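Local structure of immunomodulatory active chitinase (Trichuris suis, 6G9C) at residues 197-202 / 255-260. The protein probably binds and hydrolyses chitin as a secreted family 18 glycoside hydrolase, and has immunomodulatory activity. Sequence-based numbering, arbitrary orientation.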
loop_
_atom_site.group_PDB
_atom_site.type_symbol
_atom_site.label_atom_id
_atom_site.label_comp_id
_atom_site.label_asym_id
_atom_site.label_seq_id
_atom_site.Cartn_x
_atom_site.Cartn_y
_atom_site.Cartn_z
ATOM N N LYS A 197 20.176 -24.034 -26.954
ATOM C CA LYS A 197 21.375 -24.651 -26.395
ATOM C C LYS A 197 21.574 -24.242 -24.943
ATOM O O LYS A 197 21.964 -25.066 -24.106
ATOM C CB LYS A 197 22.604 -24.266 -27.216
ATOM C CG LYS A 197 22.477 -24.505 -28.705
ATOM C CD LYS A 197 22.953 -25.897 -29.086
ATOM C CE LYS A 197 23.712 -25.873 -30.412
ATOM N NZ LYS A 197 22.888 -25.354 -31.547
ATOM N N THR A 198 21.326 -22.968 -24.638
ATOM C CA THR A 198 21.421 -22.488 -23.264
ATOM C C THR A 198 20.356 -23.130 -22.386
ATOM O O THR A 198 20.632 -23.510 -21.241
ATOM C CB THR A 198 21.301 -20.962 -23.242
ATOM O OG1 THR A 198 22.333 -20.405 -24.065
ATOM C CG2 THR A 198 21.436 -20.420 -21.827
ATOM N N VAL A 199 19.135 -23.269 -22.913
ATOM C CA VAL A 199 18.062 -23.931 -22.169
ATOM C C VAL A 199 18.457 -25.365 -21.847
ATOM O O VAL A 199 18.306 -25.833 -20.713
ATOM C CB VAL A 199 16.743 -23.880 -22.967
ATOM C CG1 VAL A 199 15.657 -24.682 -22.264
ATOM C CG2 VAL A 199 16.300 -22.458 -23.194
ATOM N N ASP A 200 18.991 -26.073 -22.844
ATOM C CA ASP A 200 19.433 -27.451 -22.654
ATOM C C ASP A 200 20.470 -27.561 -21.545
ATOM O O ASP A 200 20.407 -28.465 -20.702
ATOM C CB ASP A 200 20.011 -27.991 -23.962
ATOM C CG ASP A 200 18.981 -28.702 -24.801
ATOM O OD1 ASP A 200 17.783 -28.628 -24.457
ATOM O OD2 ASP A 200 19.373 -29.351 -25.795
ATOM N N ALA A 201 21.436 -26.643 -21.531
ATOM C CA ALA A 201 22.574 -26.779 -20.634
ATOM C C ALA A 201 22.212 -26.420 -19.198
ATOM O O ALA A 201 22.700 -27.058 -18.256
ATOM C CB ALA A 201 23.723 -25.901 -21.120
ATOM N N GLY A 202 21.355 -25.413 -19.009
ATOM C CA GLY A 202 21.238 -24.777 -17.708
ATOM C C GLY A 202 19.962 -25.002 -16.920
ATOM O O GLY A 202 19.940 -24.767 -15.707
ATOM N N SER A 255 9.859 -20.173 -27.907
ATOM C CA SER A 255 8.756 -20.502 -27.007
ATOM C C SER A 255 8.306 -21.950 -27.192
ATOM O O SER A 255 8.071 -22.669 -26.211
ATOM C CB SER A 255 7.596 -19.531 -27.233
ATOM O OG SER A 255 7.024 -19.713 -28.518
ATOM N N LYS A 256 8.189 -22.400 -28.445
ATOM C CA LYS A 256 7.837 -23.790 -28.694
ATOM C C LYS A 256 8.852 -24.735 -28.071
ATOM O O LYS A 256 8.487 -25.827 -27.622
ATOM C CB LYS A 256 7.725 -24.050 -30.199
ATOM C CG LYS A 256 7.441 -25.498 -30.573
ATOM C CD LYS A 256 7.278 -25.651 -32.080
ATOM C CE LYS A 256 6.617 -26.972 -32.442
ATOM N NZ LYS A 256 7.459 -28.137 -32.060
ATOM N N TYR A 257 10.125 -24.334 -28.025
ATOM C CA TYR A 257 11.138 -25.207 -27.442
ATOM C C TYR A 257 10.915 -25.382 -25.943
ATOM O O TYR A 257 10.988 -26.501 -25.426
ATOM C CB TYR A 257 12.544 -24.672 -27.716
ATOM C CG TYR A 257 13.611 -25.695 -27.365
ATOM C CD1 TYR A 257 13.826 -26.802 -28.172
ATOM C CD2 TYR A 257 14.372 -25.571 -26.206
ATOM C CE1 TYR A 257 14.787 -27.753 -27.848
ATOM C CE2 TYR A 257 15.333 -26.517 -25.876
ATOM C CZ TYR A 257 15.531 -27.598 -26.705
ATOM O OH TYR A 257 16.477 -28.532 -26.390
ATOM N N TRP A 258 10.647 -24.285 -25.228
ATOM C CA TRP A 258 10.338 -24.398 -23.805
ATOM C C TRP A 258 9.132 -25.300 -23.577
ATOM O O TRP A 258 9.135 -26.133 -22.659
ATOM C CB TRP A 258 10.104 -23.015 -23.207
ATOM C CG TRP A 258 11.371 -22.373 -22.773
ATOM C CD1 TRP A 258 12.196 -21.593 -23.532
ATOM C CD2 TRP A 258 11.974 -22.455 -21.473
ATOM N NE1 TRP A 258 13.274 -21.183 -22.784
ATOM C CE2 TRP A 258 13.168 -21.706 -21.521
ATOM C CE3 TRP A 258 11.616 -23.084 -20.273
ATOM C CZ2 TRP A 258 14.008 -21.569 -20.416
ATOM C CZ3 TRP A 258 12.456 -22.944 -19.170
ATOM C CH2 TRP A 258 13.636 -22.193 -19.254
ATOM N N SER A 259 8.100 -25.163 -24.416
ATOM C CA SER A 259 6.964 -26.076 -24.357
ATOM C C SER A 259 7.408 -27.515 -24.592
ATOM O O SER A 259 7.066 -28.418 -23.815
ATOM C CB SER A 259 5.911 -25.666 -25.384
ATOM O OG SER A 259 4.759 -26.490 -25.302
ATOM N N ASP A 260 8.183 -27.748 -25.661
ATOM C CA ASP A 260 8.606 -29.112 -25.977
ATOM C C ASP A 260 9.439 -29.715 -24.852
ATOM O O ASP A 260 9.457 -30.938 -24.681
ATOM C CB ASP A 260 9.404 -29.143 -27.286
ATOM C CG ASP A 260 8.531 -28.964 -28.519
ATOM O OD1 ASP A 260 7.309 -29.233 -28.450
ATOM O OD2 ASP A 260 9.083 -28.568 -29.569
#
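Val-199 reaches from helix 196-202 between the aromatic side chains of Tyr-257 and Trp-258 on helix 251-261. Its CB already lies 4.2 Å from Tyr-257 CE2. CG1 is anti to the backbone N (chi1 174°), which carries it toward both rings. Val-199 CG1 meets the edge of Tyr-257, 4.1 Å from its CE2. CG1 also lies over one face of Trp-258, 4.2 Å from the centroid of its six-membered ring, a CH-pi contact. Val-199 CG2 lies along the NE1, CE2 and CZ2 rim of the indole, 3.3 Å from Trp-258 NE1. That NE1 is satisfied elsewhere, by the carbonyl O of Ser-193. Beyond the valine, Tyr-257 OH donates a hydrogen bond to Asp-200 OD1, modelled at 2.3 Å, too short for the exact length to be trusted. OD1 approaches in the plane of the phenol ring, and the carboxylate is turned 50° from it. The same oxygen also forms a salt bridge with Lys-261. The axes of segments 197-202 and 255-260 come within 11.0 Å, 28° apart in direction, and side chains make the contact. Helix 251-261 packs on the TIM barrel, Trp-258 touching strands 187-193, 214-218 and 268-281. The short helix 196-202, which follows strand 187-193, lies beside it.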